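Local coordinates for glycoside hydrolase family protein (Novosphingobium sp. PP1Y, PDB 6Q2F), which probably hydrolyses alpha-L-rhamnosides, releasing terminal rhamnose from its substrates as an alpha-L-rhamnosidase, at residues Pro530-Leu535 and Asp547-Asp552; Val641-Met646 and Thr670-Pro675; Lys808-Val813 and Ala846-Gly851. All blocks are in the same frame, centred on the assembly; numbering follows the deposited sequence.

Contact 1 (Pro530-Leu535 and Asp547-Asp552)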
loop_
_atom_site.group_PDB
_atom_site.type_symbol
_atom_site.label_atom_id
_atom_site.label_comp_id
_atom_site.label_asym_id
_atom_site.label_seq_id
_atom_site.Cartn_x
_atom_site.Cartn_y
_atom_site.Cartn_z
ATOM N N PRO A 530 31.385 10.342 14.765
ATOM C CA PRO A 530 31.287 10.808 16.157
ATOM C C PRO A 530 29.906 10.610 16.754
ATOM O O PRO A 530 29.765 10.626 17.988
ATOM C CB PRO A 530 31.648 12.298 16.060
ATOM C CG PRO A 530 32.383 12.442 14.770
ATOM C CD PRO A 530 31.701 11.454 13.855
ATOM N N TRP A 531 28.887 10.412 15.918
ATOM C CA TRP A 531 27.510 10.293 16.367
ATOM C C TRP A 531 27.041 8.852 16.511
ATOM O O TRP A 531 26.020 8.616 17.173
ATOM C CB TRP A 531 26.590 11.048 15.404
ATOM C CG TRP A 531 26.962 12.492 15.323
ATOM C CD1 TRP A 531 27.822 13.069 14.428
ATOM C CD2 TRP A 531 26.507 13.546 16.183
ATOM N NE1 TRP A 531 27.922 14.419 14.673
ATOM C CE2 TRP A 531 27.129 14.738 15.746
ATOM C CE3 TRP A 531 25.625 13.601 17.272
ATOM C CZ2 TRP A 531 26.902 15.970 16.362
ATOM C CZ3 TRP A 531 25.394 14.823 17.882
ATOM C CH2 TRP A 531 26.037 15.992 17.429
ATOM N N LEU A 532 27.772 7.887 15.952
ATOM C CA LEU A 532 27.375 6.484 16.067
ATOM C C LEU A 532 26.990 6.051 17.479
ATOM O O LEU A 532 26.058 5.239 17.599
ATOM C CB LEU A 532 28.489 5.576 15.530
ATOM C CG LEU A 532 28.828 5.778 14.052
ATOM C CD1 LEU A 532 29.893 4.800 13.608
ATOM C CD2 LEU A 532 27.587 5.647 13.187
ATOM N N PRO A 533 27.626 6.526 18.565
ATOM C CA PRO A 533 27.211 6.047 19.895
ATOM C C PRO A 533 25.749 6.296 20.202
ATOM O O PRO A 533 25.164 5.556 21.002
ATOM C CB PRO A 533 28.133 6.821 20.846
ATOM C CG PRO A 533 29.347 7.078 20.041
ATOM C CD PRO A 533 28.828 7.379 18.667
ATOM N N ALA A 534 25.137 7.306 19.577
ATOM C CA ALA A 534 23.705 7.536 19.747
ATOM C C ALA A 534 22.882 6.350 19.275
ATOM O O ALA A 534 21.802 6.088 19.817
ATOM C CB ALA A 534 23.286 8.799 18.992
ATOM N N LEU A 535 23.350 5.644 18.247
ATOM C CA LEU A 535 22.642 4.462 17.761
ATOM C C LEU A 535 22.592 3.357 18.804
ATOM O O LEU A 535 21.777 2.432 18.674
ATOM C CB LEU A 535 23.319 3.920 16.502
ATOM C CG LEU A 535 23.306 4.816 15.276
ATOM C CD1 LEU A 535 24.365 4.368 14.296
ATOM C CD2 LEU A 535 21.918 4.754 14.637
ATOM N N ASP A 547 19.012 13.514 18.388
ATOM C CA ASP A 547 17.757 13.226 17.697
ATOM C C ASP A 547 17.844 13.605 16.223
ATOM O O ASP A 547 17.302 12.898 15.362
ATOM C CB ASP A 547 16.601 13.959 18.370
ATOM C CG ASP A 547 16.182 13.310 19.670
ATOM O OD1 ASP A 547 16.587 12.154 19.914
ATOM O OD2 ASP A 547 15.440 13.948 20.443
ATOM N N ARG A 548 18.533 14.710 15.906
ATOM C CA ARG A 548 18.688 15.074 14.502
ATOM C C ARG A 548 19.665 14.147 13.799
ATOM O O ARG A 548 19.450 13.785 12.638
ATOM C CB ARG A 548 19.129 16.527 14.364
ATOM C CG ARG A 548 18.021 17.497 14.713
ATOM C CD ARG A 548 18.516 18.918 14.707
ATOM N NE ARG A 548 17.436 19.806 15.111
ATOM C CZ ARG A 548 17.498 21.131 15.078
ATOM N NH1 ARG A 548 18.599 21.754 14.656
ATOM N NH2 ARG A 548 16.448 21.823 15.464
ATOM N N PHE A 549 20.726 13.719 14.488
ATOM C CA PHE A 549 21.591 12.732 13.859
ATOM C C PHE A 549 20.819 11.464 13.542
ATOM O O PHE A 549 20.963 10.896 12.453
ATOM C CB PHE A 549 22.786 12.373 14.726
ATOM C CG PHE A 549 23.404 11.069 14.318
ATOM C CD1 PHE A 549 24.079 10.965 13.115
ATOM C CD2 PHE A 549 23.258 9.935 15.098
ATOM C CE1 PHE A 549 24.639 9.763 12.711
ATOM C CE2 PHE A 549 23.810 8.730 14.696
ATOM C CZ PHE A 549 24.498 8.645 13.501
ATOM N N LEU A 550 20.011 10.990 14.489
ATOM C CA LEU A 550 19.271 9.757 14.250
ATOM C C LEU A 550 18.283 9.934 13.104
ATOM O O LEU A 550 18.170 9.053 12.241
ATOM C CB LEU A 550 18.586 9.302 15.543
ATOM C CG LEU A 550 19.635 9.005 16.632
ATOM C CD1 LEU A 550 19.038 8.923 18.036
ATOM C CD2 LEU A 550 20.430 7.741 16.303
ATOM N N TYR A 551 17.594 11.083 13.048
ATOM C CA TYR A 551 16.789 11.425 11.876
ATOM C C TYR A 551 17.604 11.310 10.591
ATOM O O TYR A 551 17.159 10.705 9.607
ATOM C CB TYR A 551 16.220 12.844 12.007
ATOM C CG TYR A 551 15.567 13.361 10.728
ATOM C CD1 TYR A 551 16.310 14.031 9.766
ATOM C CD2 TYR A 551 14.215 13.153 10.476
ATOM C CE1 TYR A 551 15.726 14.487 8.581
ATOM C CE2 TYR A 551 13.614 13.619 9.294
ATOM C CZ TYR A 551 14.382 14.269 8.353
ATOM O OH TYR A 551 13.813 14.740 7.175
ATOM N N ASP A 552 18.799 11.911 10.579
ATOM C CA ASP A 552 19.676 11.842 9.411
ATOM C C ASP A 552 20.067 10.404 9.097
ATOM O O ASP A 552 20.219 10.029 7.926
ATOM C CB ASP A 552 20.941 12.688 9.649
ATOM C CG ASP A 552 20.668 14.181 9.570
ATOM O OD1 ASP A 552 19.656 14.550 8.926
ATOM O OD2 ASP A 552 21.457 14.978 10.142
#

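Contact 2 (Val641-Met646 and Thr670-Pro675). With NA (sodium ion), chain B.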
loop_
_atom_site.group_PDB
_atom_site.type_symbol
_atom_site.label_atom_id
_atom_site.label_comp_id
_atom_site.label_asym_id
_atom_site.label_seq_id
_atom_site.Cartn_x
_atom_site.Cartn_y
_atom_site.Cartn_z
ATOM N N VAL A 641 -0.775 3.576 -13.645
ATOM C CA VAL A 641 -0.901 3.418 -12.202
ATOM C C VAL A 641 -1.593 2.089 -11.970
ATOM O O VAL A 641 -2.783 1.947 -12.280
ATOM C CB VAL A 641 -1.713 4.546 -11.550
ATOM C CG1 VAL A 641 -1.805 4.323 -10.052
ATOM C CG2 VAL A 641 -1.130 5.916 -11.867
ATOM N N ALA A 642 -0.873 1.132 -11.409
ATOM C CA ALA A 642 -1.467 -0.174 -11.192
ATOM C C ALA A 642 -1.947 -0.295 -9.755
ATOM O O ALA A 642 -1.483 0.406 -8.851
ATOM C CB ALA A 642 -0.473 -1.298 -11.507
ATOM N N ALA A 643 -2.892 -1.202 -9.551
ATOM C CA ALA A 643 -3.271 -1.561 -8.199
ATOM C C ALA A 643 -3.634 -3.033 -8.123
ATOM O O ALA A 643 -4.345 -3.564 -8.977
ATOM C CB ALA A 643 -4.430 -0.701 -7.695
ATOM N N GLU A 644 -3.094 -3.676 -7.101
ATOM C CA GLU A 644 -3.545 -4.969 -6.616
ATOM C C GLU A 644 -4.992 -4.823 -6.146
ATOM O O GLU A 644 -5.253 -4.262 -5.080
ATOM C CB GLU A 644 -2.582 -5.435 -5.518
ATOM C CG GLU A 644 -2.952 -6.659 -4.764
ATOM C CD GLU A 644 -2.002 -6.852 -3.592
ATOM O OE1 GLU A 644 -0.901 -6.262 -3.644
ATOM O OE2 GLU A 644 -2.380 -7.530 -2.622
ATOM N N SER A 645 -5.940 -5.308 -6.943
ATOM C CA SER A 645 -7.327 -4.842 -6.886
ATOM C C SER A 645 -8.250 -5.903 -6.299
ATOM O O SER A 645 -8.345 -7.013 -6.827
ATOM C CB SER A 645 -7.835 -4.429 -8.275
ATOM O OG SER A 645 -7.056 -3.407 -8.846
HETATM N N MSE A 646 -8.950 -5.530 -5.231
HETATM C CA MSE A 646 -10.153 -6.215 -4.768
HETATM C C MSE A 646 -9.856 -7.472 -4.016
HETATM O O MSE A 646 -10.636 -8.445 -4.043
HETATM C CB MSE A 646 -11.098 -6.515 -5.936
HETATM C CG MSE A 646 -11.647 -5.243 -6.502
HETATM SE SE MSE A 646 -12.935 -5.464 -7.934
HETATM C CE MSE A 646 -11.717 -5.872 -9.175
ATOM N N THR A 670 -9.317 7.436 -7.601
ATOM C CA THR A 670 -8.115 7.783 -6.855
ATOM C C THR A 670 -6.885 7.903 -7.745
ATOM O O THR A 670 -5.865 8.439 -7.298
ATOM C CB THR A 670 -7.871 6.754 -5.757
ATOM O OG1 THR A 670 -9.089 6.562 -5.031
ATOM C CG2 THR A 670 -6.776 7.247 -4.757
ATOM N N GLY A 671 -6.952 7.442 -8.996
ATOM C CA GLY A 671 -5.836 7.570 -9.925
ATOM C C GLY A 671 -5.361 6.263 -10.529
ATOM O O GLY A 671 -4.465 6.277 -11.382
ATOM N N VAL A 672 -5.905 5.119 -10.123
ATOM C CA VAL A 672 -5.548 3.860 -10.760
ATOM C C VAL A 672 -6.099 3.830 -12.178
ATOM O O VAL A 672 -7.243 4.238 -12.433
ATOM C CB VAL A 672 -6.082 2.685 -9.931
ATOM C CG1 VAL A 672 -5.837 1.356 -10.661
ATOM C CG2 VAL A 672 -5.433 2.702 -8.545
ATOM N N ASN A 673 -5.276 3.362 -13.122
ATOM C CA ASN A 673 -5.767 3.127 -14.475
ATOM C C ASN A 673 -5.247 1.820 -15.061
ATOM O O ASN A 673 -5.322 1.631 -16.277
ATOM C CB ASN A 673 -5.401 4.324 -15.392
ATOM C CG ASN A 673 -3.917 4.614 -15.404
ATOM O OD1 ASN A 673 -3.090 3.727 -15.188
ATOM N ND2 ASN A 673 -3.565 5.861 -15.675
ATOM N N ARG A 674 -4.676 0.936 -14.252
ATOM C CA ARG A 674 -4.379 -0.435 -14.677
ATOM C C ARG A 674 -4.659 -1.358 -13.507
ATOM O O ARG A 674 -3.758 -1.680 -12.719
ATOM C CB ARG A 674 -2.931 -0.599 -15.149
ATOM C CG ARG A 674 -2.567 -2.059 -15.418
ATOM C CD ARG A 674 -1.325 -2.205 -16.242
ATOM N NE ARG A 674 -1.508 -1.720 -17.608
ATOM C CZ ARG A 674 -0.544 -1.693 -18.523
ATOM N NH1 ARG A 674 0.677 -2.125 -18.220
ATOM N NH2 ARG A 674 -0.800 -1.231 -19.734
ATOM N N PRO A 675 -5.911 -1.765 -13.323
ATOM C CA PRO A 675 -6.200 -2.710 -12.246
ATOM C C PRO A 675 -5.482 -4.028 -12.501
ATOM O O PRO A 675 -5.355 -4.484 -13.642
ATOM C CB PRO A 675 -7.726 -2.854 -12.303
ATOM C CG PRO A 675 -8.197 -1.509 -12.920
ATOM C CD PRO A 675 -7.139 -1.267 -13.972
HETATM NA NA NA B . 0.823 -5.998 -1.748
#

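Contact 3 (Lys808-Val813 and Ala846-Gly851)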
loop_
_atom_site.group_PDB
_atom_site.type_symbol
_atom_site.label_atom_id
_atom_site.label_comp_id
_atom_site.label_asym_id
_atom_site.label_seq_id
_atom_site.Cartn_x
_atom_site.Cartn_y
_atom_site.Cartn_z
ATOM N N LYS A 808 15.072 25.125 -1.928
ATOM C CA LYS A 808 14.394 24.902 -3.195
ATOM C C LYS A 808 13.041 25.589 -3.210
ATOM O O LYS A 808 12.642 26.183 -4.218
ATOM C CB LYS A 808 14.232 23.406 -3.459
ATOM C CG LYS A 808 13.856 23.136 -4.897
ATOM C CD LYS A 808 15.037 23.406 -5.842
ATOM C CE LYS A 808 14.565 23.509 -7.290
ATOM N NZ LYS A 808 15.685 23.619 -8.275
ATOM N N LEU A 809 12.329 25.534 -2.091
ATOM C CA LEU A 809 11.020 26.167 -2.016
ATOM C C LEU A 809 11.144 27.676 -2.176
ATOM O O LEU A 809 10.408 28.290 -2.958
ATOM C CB LEU A 809 10.372 25.800 -0.690
ATOM C CG LEU A 809 8.919 26.156 -0.498
ATOM C CD1 LEU A 809 8.030 25.152 -1.266
ATOM C CD2 LEU A 809 8.649 26.146 0.991
ATOM N N ALA A 810 12.095 28.284 -1.461
ATOM C CA ALA A 810 12.344 29.713 -1.617
ATOM C C ALA A 810 12.727 30.052 -3.047
ATOM O O ALA A 810 12.292 31.076 -3.584
ATOM C CB ALA A 810 13.444 30.171 -0.655
ATOM N N ALA A 811 13.550 29.214 -3.683
ATOM C CA ALA A 811 13.986 29.533 -5.037
ATOM C C ALA A 811 12.813 29.470 -6.014
ATOM O O ALA A 811 12.708 30.299 -6.928
ATOM C CB ALA A 811 15.105 28.584 -5.469
ATOM N N LEU A 812 11.908 28.505 -5.830
ATOM C CA LEU A 812 10.746 28.435 -6.708
ATOM C C LEU A 812 9.826 29.628 -6.487
ATOM O O LEU A 812 9.352 30.235 -7.452
ATOM C CB LEU A 812 9.996 27.124 -6.486
ATOM C CG LEU A 812 10.738 25.845 -6.884
ATOM C CD1 LEU A 812 10.008 24.625 -6.347
ATOM C CD2 LEU A 812 10.870 25.761 -8.399
ATOM N N VAL A 813 9.561 29.970 -5.221
ATOM C CA VAL A 813 8.805 31.180 -4.893
ATOM C C VAL A 813 9.428 32.396 -5.568
ATOM O O VAL A 813 8.772 33.097 -6.348
ATOM C CB VAL A 813 8.716 31.369 -3.364
ATOM C CG1 VAL A 813 8.081 32.705 -3.034
ATOM C CG2 VAL A 813 7.908 30.248 -2.725
ATOM N N ALA A 846 12.215 33.943 7.272
ATOM C CA ALA A 846 11.791 35.334 7.406
ATOM C C ALA A 846 11.401 35.930 6.057
ATOM O O ALA A 846 10.486 36.749 5.989
ATOM C CB ALA A 846 12.888 36.185 8.080
ATOM N N ARG A 847 12.055 35.514 4.970
ATOM C CA ARG A 847 11.732 36.085 3.664
ATOM C C ARG A 847 10.396 35.567 3.144
ATOM O O ARG A 847 9.578 36.345 2.635
ATOM C CB ARG A 847 12.842 35.799 2.648
ATOM C CG ARG A 847 12.784 36.768 1.460
ATOM C CD ARG A 847 13.723 36.392 0.315
ATOM N NE ARG A 847 13.394 37.191 -0.864
ATOM C CZ ARG A 847 14.076 37.180 -2.006
ATOM N NH1 ARG A 847 15.142 36.414 -2.146
ATOM N NH2 ARG A 847 13.693 37.950 -3.013
ATOM N N LEU A 848 10.151 34.261 3.255
ATOM C CA LEU A 848 8.905 33.727 2.723
ATOM C C LEU A 848 7.727 34.025 3.632
ATOM O O LEU A 848 6.589 34.064 3.158
ATOM C CB LEU A 848 8.989 32.210 2.496
ATOM C CG LEU A 848 10.017 31.619 1.546
ATOM C CD1 LEU A 848 9.567 30.284 0.983
ATOM C CD2 LEU A 848 10.376 32.588 0.452
ATOM N N TRP A 849 7.972 34.216 4.923
ATOM C CA TRP A 849 6.909 34.447 5.903
ATOM C C TRP A 849 7.215 35.716 6.684
ATOM O O TRP A 849 7.503 35.667 7.885
ATOM C CB TRP A 849 6.754 33.242 6.833
ATOM C CG TRP A 849 6.139 32.070 6.128
ATOM C CD1 TRP A 849 4.814 31.856 5.918
ATOM C CD2 TRP A 849 6.827 30.967 5.527
ATOM N NE1 TRP A 849 4.630 30.689 5.229
ATOM C CE2 TRP A 849 5.849 30.123 4.971
ATOM C CE3 TRP A 849 8.172 30.609 5.410
ATOM C CZ2 TRP A 849 6.171 28.939 4.308
ATOM C CZ3 TRP A 849 8.494 29.432 4.742
ATOM C CH2 TRP A 849 7.497 28.616 4.202
ATOM N N PRO A 850 7.155 36.881 6.025
ATOM C CA PRO A 850 7.569 38.128 6.700
ATOM C C PRO A 850 6.607 38.588 7.771
ATOM O O PRO A 850 7.010 39.369 8.644
ATOM C CB PRO A 850 7.644 39.146 5.556
ATOM C CG PRO A 850 6.681 38.648 4.563
ATOM C CD PRO A 850 6.730 37.127 4.638
ATOM N N GLY A 851 5.355 38.144 7.729
ATOM C CA GLY A 851 4.408 38.432 8.785
ATOM C C GLY A 851 3.017 38.745 8.278
ATOM O O GLY A 851 2.023 38.459 8.954
#

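Contact 1 (Pro530-Leu535 and Asp547-Asp552)
Trp531 CB sits squarely over the face of the Phe549 ring, 3.3 Å from the Phe549 ring centroid and only 8° off the ring normal, a close CH-pi contact. With Phe549 CG anti to its own backbone N (chi1 161°), the phenyl group leans out from the helix and lies under this methylene. The indole itself continues past it: its five-membered ring is nearly parallel to the phenyl, planes at 25°, but slid so far that the two hardly overlap, and Trp531 CE3 ends up 4.0 Å from Phe549 CB. At the phenyl rim, near its plane, Leu535 CG meets Phe549 CE2 at 4.0 Å. The rest of the contact is aliphatic. Leu535 CD2 touches Leu550 CD2 at 3.7 Å, the two leucines passing each other in opposite directions, and Ala534 CB fills the angle between Leu550 CD2 and Phe549 CD2, 4.1 Å from each. These side-chain pairs are all apolar, though the carbonyl Trp531 O also comes 3.3 Å from Phe549 CE2. Residues 530-535 belong to the loop between helices 516-524 and 543-575, and they fold back on the second of these; Leu532 also reaches Leu517 of helix 516-524, while Leu532 and Pro533 rest on Leu212 of strand 206-217.

Contact 2 (Val641-Met646 and Thr670-Pro675)
Ala642 pairs with Arg674 and Ala643 with Pro675 in parallel register, where strand 642-649 runs beside strand 674-677. Helix 657-670 connects them in the last beta-alpha-beta unit of a closed barrel of eight parallel strands, strand 674-677 pairing in turn with 56-62: a (beta/alpha)8 barrel, probably the catalytic domain. Val641 O takes two backbone donors: Asn673 N at 3.0 Å, in the carbonyl plane on a lone pair, and Arg674 N, whose approach is tilted 33° from that plane. Further along, Ala643 N gives a weak bond to Arg674 O.

The Asn673 side chain adds to this grip. Its CG lies between the backbone N and the carbonyl carbon (chi1 56°), which turns OD1 back to accept from Val641 N at 2.8 Å; ND2 donates to Leu725 O. An alanine here would leave Val641 N without this acceptor and is likely to loosen the start of the strand pairing. Gly671 closes helix 657-670 with a Schellman motif, and its O lies 3.3 Å from Val641 CB. On the helix-covered face, Ala643 CB packs against Val672 CG2 at 3.6 Å, and Ser645 OG, hydrogen-bonded to Glu667, lies against Pro675 CB. Glu644 points away from the partner strand, its chain extended, and joins Asp503, Ser504, Glu583 and Glu586 around the sodium ion, which Glu644 OE1 binds at 2.6 Å.

Contact 3 (Lys808-Val813 and Ala846-Gly851)
Leu848 carries most of the aliphatic contact, pushing both of its methyls against helix 803-814. CD1 lies over the backbone of that helix, 3.8 Å from Ala810 CA, while CD2 rests against Ala810 CB at 4.1 Å, so the small alanine lets the leucine come right up to the helix backbone. The torsion responsible is chi1 of -60°, which sets Leu848 CG anti to the carbonyl carbon and beside the backbone N, aiming the fork at the other helix. Val813, one turn further along, meets this fork tip to tip: its CG2 is 4.1 Å from Leu848 CD1, and its CG1 comes to Leu848 CD2. From the turn's other end Leu809 CD2 reaches Leu848 CD1 at 4.2 Å.

These helices flank a mixed sheet in which strands 788-794, 818-820 and 860-863 run parallel, an alpha/beta arrangement; Val813 and Leu848 both touch Val857 and Val862, and Leu809 and Val813 touch Val819, which ties the helix pair to the strands beneath.

The aromatic contribution comes from Trp849, the residue at which the chain leaves helix 838-848. Leu809 CD2 approaches its ring obliquely, 4.2 Å from Trp849 CH2. Within its own segment the indole also has Leu848 CB above one face, 3.4 Å from the ring plane and offset toward the rim.

The polar partners of the indole and of Leu812 O lie elsewhere in the chain: Trp849 NE1 donates to Gly821 O, which, with Val862 and Pro824 packed on the Trp849 side chain, would limit the indole's rotation, and Leu812 O accepts from Asn776 ND2.

Contact 2 is the most central of the three, its centre about 11 Å from that of the chain, against about 29 Å for contact 1 and 34 Å for contact 3; yet the touching residues are largely buried in all of them. None shares a helix or strand with another, and their nearest atoms are at least about 14 Å apart. Chemistry follows place. Contact 2 joins neighbouring parallel strands through backbone hydrogen bonds and one to the side-chain carbonyl of Asn673, beside a sodium site, whereas contacts 1 and 3 hold together mainly by apolar side chains: a loop folded on a helix, centred on an aromatic face, in one, and a helix meeting the end of another through leucine, valine and alanine, with an indole at the side, in the other.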